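Local coordinates for protein 2-oxoglutarate-dependent dioxygenase DAO (Oryza sativa subsp. indica, PDB 6KUN) that probably inactivates the plant hormone auxin, oxidising indole-3-acetic acid to 2-oxoindole-3-acetic acid with the help of iron(II) and 2-oxoglutarate, at residues Thr174-Leu179 against Phe275-Tyr280; Arg282-Leu285 against Glu289-Gly292. One frame throughout, in Å; residues are numbered along the deposited sequence.

Contact 1 (Thr174-Leu179 against Phe275-Tyr280); sequences TDSGFL and FKYDDY. With IAC (1H-indol-3-ylacetic acid), chain H.
S176 and Y277 meet through their hydroxyls: S176 OG lies 2.6 Å from Y277 OH, a hydrogen bond in which either group could be the donor. The serine oxygen arrives at the edge of the phenol ring, near its plane. Two torsions bring the hydroxyls together. Y277 holds CG opposite its backbone N (chi1 174°), sending the ring from the first turn of helix 277-287 across to the loop, while S176 OG sits between its own N and C (chi1 59°). The same S176 OG is 3.1 Å from the indole N of the bound auxin, which is consistent with Y277 helping to orient S176 toward the ligand. Away from this polar point the fit is looser. The Y280 ring approaches S176 obliquely, its CE2 4.3 Å from S176 CB, and its hydroxyl is hydrogen-bonded to D217 rather than to the loop. G177 N stays 3.8 Å from Y277 OH. The backbones remain well apart, with the CA atoms of G177 and Y277 separated by 8.0 Å. All four touching residues are buried, whereas D278 and D279 of the same helical turn are exposed. S176 directly follows D175, a predicted iron ligand, so the contact ties the HxD motif of the jelly-roll core of 2-oxoglutarate-dependent dioxygenases to the C-terminal helix.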
loop_
_atom_site.group_PDB
_atom_site.type_symbol
_atom_site.label_atom_id
_atom_site.label_comp_id
_atom_site.label_asym_id
_atom_site.label_seq_id
_atom_site.Cartn_x
_atom_site.Cartn_y
_atom_site.Cartn_z
ATOM N N THR B 174 -24.409 -5.949 12.562
ATOM C CA THR B 174 -23.807 -7.228 12.210
ATOM C C THR B 174 -24.094 -7.423 10.727
ATOM O O THR B 174 -25.048 -6.872 10.207
ATOM C CB THR B 174 -24.373 -8.404 13.015
ATOM O OG1 THR B 174 -25.800 -8.478 12.826
ATOM C CG2 THR B 174 -24.013 -8.302 14.503
ATOM N N ASP B 175 -23.283 -8.242 10.076
ATOM C CA ASP B 175 -23.637 -8.745 8.763
ATOM C C ASP B 175 -24.689 -9.833 8.927
ATOM O O ASP B 175 -24.566 -10.679 9.812
ATOM C CB ASP B 175 -22.414 -9.334 8.056
ATOM C CG ASP B 175 -21.313 -8.318 7.833
ATOM O OD1 ASP B 175 -21.601 -7.103 7.837
ATOM O OD2 ASP B 175 -20.163 -8.742 7.642
ATOM N N SER B 176 -25.684 -9.863 8.026
ATOM C CA SER B 176 -26.743 -10.862 8.141
ATOM C C SER B 176 -26.244 -12.256 7.772
ATOM O O SER B 176 -26.781 -13.263 8.268
ATOM C CB SER B 176 -27.922 -10.500 7.223
ATOM O OG SER B 176 -27.494 -10.421 5.882
ATOM N N GLY B 177 -25.211 -12.322 6.925
ATOM C CA GLY B 177 -24.761 -13.554 6.319
ATOM C C GLY B 177 -23.864 -14.404 7.197
ATOM O O GLY B 177 -23.742 -14.202 8.405
ATOM N N PHE B 178 -23.174 -15.336 6.545
ATOM C CA PHE B 178 -22.364 -16.339 7.238
ATOM C C PHE B 178 -21.001 -15.799 7.657
ATOM O O PHE B 178 -20.660 -15.791 8.863
ATOM C CB PHE B 178 -22.250 -17.574 6.300
ATOM C CG PHE B 178 -21.564 -18.742 6.873
ATOM C CD1 PHE B 178 -22.159 -19.492 7.899
ATOM C CD2 PHE B 178 -20.320 -19.140 6.394
ATOM C CE1 PHE B 178 -21.497 -20.590 8.449
ATOM C CE2 PHE B 178 -19.631 -20.196 6.960
ATOM C CZ PHE B 178 -20.242 -20.945 7.979
ATOM N N LEU B 179 -20.184 -15.418 6.667
ATOM C CA LEU B 179 -18.835 -14.905 6.867
ATOM C C LEU B 179 -18.592 -13.795 5.863
ATOM O O LEU B 179 -19.107 -13.854 4.744
ATOM C CB LEU B 179 -17.756 -15.956 6.612
ATOM C CG LEU B 179 -17.619 -17.097 7.599
ATOM C CD1 LEU B 179 -16.601 -18.090 7.093
ATOM C CD2 LEU B 179 -17.265 -16.573 8.964
ATOM N N PHE B 275 -34.680 -21.536 9.256
ATOM C CA PHE B 275 -35.255 -20.393 8.582
ATOM C C PHE B 275 -34.611 -20.203 7.214
ATOM O O PHE B 275 -33.503 -20.688 6.924
ATOM C CB PHE B 275 -35.181 -19.121 9.448
ATOM C CG PHE B 275 -33.769 -18.663 9.780
ATOM C CD1 PHE B 275 -33.115 -19.159 10.906
ATOM C CD2 PHE B 275 -33.131 -17.731 8.998
ATOM C CE1 PHE B 275 -31.832 -18.738 11.207
ATOM C CE2 PHE B 275 -31.859 -17.293 9.289
ATOM C CZ PHE B 275 -31.212 -17.806 10.382
ATOM N N LYS B 276 -35.355 -19.485 6.351
ATOM C CA LYS B 276 -34.856 -19.065 5.055
ATOM C C LYS B 276 -34.105 -17.748 5.208
ATOM O O LYS B 276 -34.638 -16.777 5.770
ATOM C CB LYS B 276 -36.019 -18.871 4.073
ATOM C CG LYS B 276 -36.766 -20.173 3.731
ATOM C CD LYS B 276 -35.904 -21.129 2.893
ATOM C CE LYS B 276 -36.759 -22.162 2.155
ATOM N NZ LYS B 276 -37.891 -21.539 1.388
ATOM N N TYR B 277 -32.889 -17.703 4.659
ATOM C CA TYR B 277 -32.063 -16.510 4.771
ATOM C C TYR B 277 -32.782 -15.268 4.243
ATOM O O TYR B 277 -32.790 -14.205 4.897
ATOM C CB TYR B 277 -30.759 -16.737 4.013
ATOM C CG TYR B 277 -29.906 -15.504 3.958
ATOM C CD1 TYR B 277 -29.433 -14.940 5.128
ATOM C CD2 TYR B 277 -29.564 -14.901 2.744
ATOM C CE1 TYR B 277 -28.662 -13.810 5.105
ATOM C CE2 TYR B 277 -28.774 -13.786 2.716
ATOM C CZ TYR B 277 -28.325 -13.227 3.891
ATOM O OH TYR B 277 -27.530 -12.094 3.879
ATOM N N ASP B 278 -33.419 -15.415 3.087
ATOM C CA ASP B 278 -34.224 -14.345 2.515
ATOM C C ASP B 278 -35.210 -13.801 3.544
ATOM O O ASP B 278 -35.299 -12.590 3.748
ATOM C CB ASP B 278 -34.974 -14.840 1.277
ATOM C CG ASP B 278 -35.581 -13.708 0.472
ATOM O OD1 ASP B 278 -34.814 -12.905 -0.101
ATOM O OD2 ASP B 278 -36.825 -13.620 0.411
ATOM N N ASP B 279 -35.949 -14.697 4.194
ATOM C CA ASP B 279 -36.904 -14.286 5.214
ATOM C C ASP B 279 -36.213 -13.570 6.373
ATOM O O ASP B 279 -36.772 -12.653 6.976
ATOM C CB ASP B 279 -37.683 -15.495 5.733
ATOM C CG ASP B 279 -38.656 -16.067 4.693
ATOM O OD1 ASP B 279 -38.920 -15.390 3.678
ATOM O OD2 ASP B 279 -39.111 -17.220 4.891
ATOM N N TYR B 280 -35.014 -14.010 6.746
ATOM C CA TYR B 280 -34.325 -13.332 7.836
ATOM C C TYR B 280 -33.929 -11.918 7.430
ATOM O O TYR B 280 -34.050 -10.987 8.233
ATOM C CB TYR B 280 -33.098 -14.144 8.294
ATOM C CG TYR B 280 -32.391 -13.460 9.420
ATOM C CD1 TYR B 280 -33.027 -13.228 10.640
ATOM C CD2 TYR B 280 -31.110 -12.972 9.243
ATOM C CE1 TYR B 280 -32.380 -12.546 11.652
ATOM C CE2 TYR B 280 -30.469 -12.301 10.240
ATOM C CZ TYR B 280 -31.100 -12.093 11.432
ATOM O OH TYR B 280 -30.422 -11.412 12.397
HETATM C C IAC H . -29.439 -6.428 6.015
HETATM C C1 IAC H . -29.418 -5.797 4.817
HETATM C C2 IAC H . -29.695 -4.410 4.726
HETATM C C3 IAC H . -29.980 -3.696 5.865
HETATM C C4 IAC H . -29.988 -4.341 7.089
HETATM C C5 IAC H . -29.741 -5.690 7.147
HETATM C C7 IAC H . -29.115 -6.712 3.882
HETATM C C8 IAC H . -28.944 -7.942 4.492
HETATM C C17 IAC H . -28.954 -6.642 2.366
HETATM C C18 IAC H . -27.588 -6.136 1.940
HETATM N N IAC H . -29.148 -7.759 5.823
HETATM O O2 IAC H . -27.517 -5.407 0.912
HETATM O O3 IAC H . -26.552 -6.458 2.582
#

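Contact 2 (Arg282-Leu285 against Glu289-Gly292); sequences RLRL and ERAG. With IAC (1H-indol-3-ylacetic acid), chain H.
The auxin pocket is lined here by the end of helix 277-287 and the loop after it, where R284 and R290 meet beside the ligand. R284 leaves the helix and bends about CG-CD (chi3 50°), which turns its guanidinium under the loop backbone. R290 CA stands 3.5 Å above the plane of that guanidinium, over its centre, and R290 O lies 3.0 Å from R284 NH1 and from R284 NH2. Lower on the side chain, R284 CG packs 3.2 Å from E289 O. The charge of R284 is met by D217 through a salt bridge at NH1, which helps fix the rotation of the group, and the indole lies toward its edge. R290 runs out straight from CG to NE (chi3 179°). The model sets its NH2 just 1.9 Å from C4 of the indole, a separation modelled as a covalent bond but accompanied by a clash at CD, so the exact fit of R290 to the ligand is doubtful. On the protein side, R284 O sits 3.8 Å above one face of the R290 guanidinium, offset toward its rim. L285 runs alongside R290, with L285 CD1 at the guanidinium edge, 3.4 Å from R290 NH1.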
loop_
_atom_site.group_PDB
_atom_site.type_symbol
_atom_site.label_atom_id
_atom_site.label_comp_id
_atom_site.label_asym_id
_atom_site.label_seq_id
_atom_site.Cartn_x
_atom_site.Cartn_y
_atom_site.Cartn_z
ATOM N N ARG B 282 -35.599 -9.986 5.297
ATOM C CA ARG B 282 -36.856 -9.264 5.441
ATOM C C ARG B 282 -37.071 -8.838 6.882
ATOM O O ARG B 282 -37.417 -7.681 7.160
ATOM C CB ARG B 282 -38.026 -10.142 5.009
ATOM C CG ARG B 282 -38.057 -10.547 3.583
ATOM C CD ARG B 282 -39.348 -11.362 3.313
ATOM N NE ARG B 282 -40.557 -10.616 3.662
ATOM C CZ ARG B 282 -41.270 -9.900 2.798
ATOM N NH1 ARG B 282 -40.902 -9.823 1.529
ATOM N NH2 ARG B 282 -42.348 -9.252 3.182
ATOM N N LEU B 283 -36.894 -9.787 7.815
ATOM C CA LEU B 283 -37.135 -9.516 9.227
ATOM C C LEU B 283 -36.217 -8.419 9.755
ATOM O O LEU B 283 -36.653 -7.586 10.549
ATOM C CB LEU B 283 -36.959 -10.801 10.037
ATOM C CG LEU B 283 -37.370 -10.777 11.514
ATOM C CD1 LEU B 283 -38.861 -10.684 11.680
ATOM C CD2 LEU B 283 -36.806 -12.018 12.236
ATOM N N ARG B 284 -34.942 -8.405 9.353
ATOM C CA ARG B 284 -34.067 -7.297 9.731
ATOM C C ARG B 284 -34.604 -5.988 9.152
ATOM O O ARG B 284 -34.696 -4.968 9.852
ATOM C CB ARG B 284 -32.618 -7.549 9.253
ATOM C CG ARG B 284 -31.848 -8.599 10.111
ATOM C CD ARG B 284 -30.440 -8.990 9.538
ATOM N NE ARG B 284 -29.627 -7.821 9.208
ATOM C CZ ARG B 284 -28.477 -7.458 9.803
ATOM N NH1 ARG B 284 -27.967 -8.164 10.763
ATOM N NH2 ARG B 284 -27.849 -6.372 9.375
ATOM N N LEU B 285 -34.988 -6.014 7.871
ATOM C CA LEU B 285 -35.469 -4.800 7.199
ATOM C C LEU B 285 -36.748 -4.269 7.840
ATOM O O LEU B 285 -36.884 -3.057 8.035
ATOM C CB LEU B 285 -35.670 -5.101 5.712
ATOM C CG LEU B 285 -36.258 -3.986 4.844
ATOM C CD1 LEU B 285 -35.336 -2.771 4.862
ATOM C CD2 LEU B 285 -36.479 -4.458 3.410
ATOM N N GLU B 289 -33.802 -4.259 13.148
ATOM C CA GLU B 289 -32.851 -4.897 14.061
ATOM C C GLU B 289 -31.724 -5.426 13.188
ATOM O O GLU B 289 -31.862 -6.481 12.553
ATOM C CB GLU B 289 -33.526 -5.989 14.881
ATOM C CG GLU B 289 -34.597 -5.421 15.832
ATOM C CD GLU B 289 -35.375 -6.462 16.623
ATOM O OE1 GLU B 289 -35.409 -7.646 16.245
ATOM O OE2 GLU B 289 -35.966 -6.074 17.654
ATOM N N ARG B 290 -30.615 -4.694 13.132
ATOM C CA ARG B 290 -29.526 -5.035 12.220
ATOM C C ARG B 290 -28.242 -5.479 12.920
ATOM O O ARG B 290 -27.226 -5.718 12.268
ATOM C CB ARG B 290 -29.227 -3.860 11.285
ATOM C CG ARG B 290 -30.463 -3.241 10.652
ATOM C CD ARG B 290 -30.119 -2.520 9.359
ATOM N NE ARG B 290 -31.300 -1.944 8.723
ATOM C CZ ARG B 290 -32.056 -2.580 7.835
ATOM N NH1 ARG B 290 -33.113 -1.976 7.309
ATOM N NH2 ARG B 290 -31.756 -3.819 7.472
ATOM N N ALA B 291 -28.289 -5.590 14.243
ATOM C CA ALA B 291 -27.131 -6.018 15.005
ATOM C C ALA B 291 -27.348 -7.393 15.622
ATOM O O ALA B 291 -26.772 -7.700 16.666
ATOM C CB ALA B 291 -26.796 -5.007 16.090
ATOM N N GLY B 292 -28.151 -8.231 14.992
ATOM C CA GLY B 292 -28.392 -9.580 15.477
ATOM C C GLY B 292 -29.555 -9.734 16.433
ATOM O O GLY B 292 -29.928 -10.874 16.753
HETATM C C IAC H . -29.439 -6.428 6.015
HETATM C C1 IAC H . -29.418 -5.797 4.817
HETATM C C2 IAC H . -29.695 -4.410 4.726
HETATM C C3 IAC H . -29.980 -3.696 5.865
HETATM C C4 IAC H . -29.988 -4.341 7.089
HETATM C C5 IAC H . -29.741 -5.690 7.147
HETATM C C7 IAC H . -29.115 -6.712 3.882
HETATM C C8 IAC H . -28.944 -7.942 4.492
HETATM C C17 IAC H . -28.954 -6.642 2.366
HETATM C C18 IAC H . -27.588 -6.136 1.940
HETATM N N IAC H . -29.148 -7.759 5.823
HETATM O O2 IAC H . -27.517 -5.407 0.912
HETATM O O3 IAC H . -26.552 -6.458 2.582
#

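In the fold
The two contacts have centres 9 Å apart, lie on the same side of the chain's centre and share helix 277-287, whose first turn serves contact 1 and whose later turns serve contact 2. Along the chain, both segments of contact 1 precede those of contact 2. T174 joins them directly: its N is 2.8 Å from R290 O and its O is 3.0 Å from R284 NH2, both probable hydrogen bonds. D217, at the start of helix 217-222, is a common partner, reached by Y280 and by R284. Both contacts touch the bound auxin, so the last helix and the loop after it form one wall of the auxin pocket, beside the loop that carries D175, a predicted iron ligand.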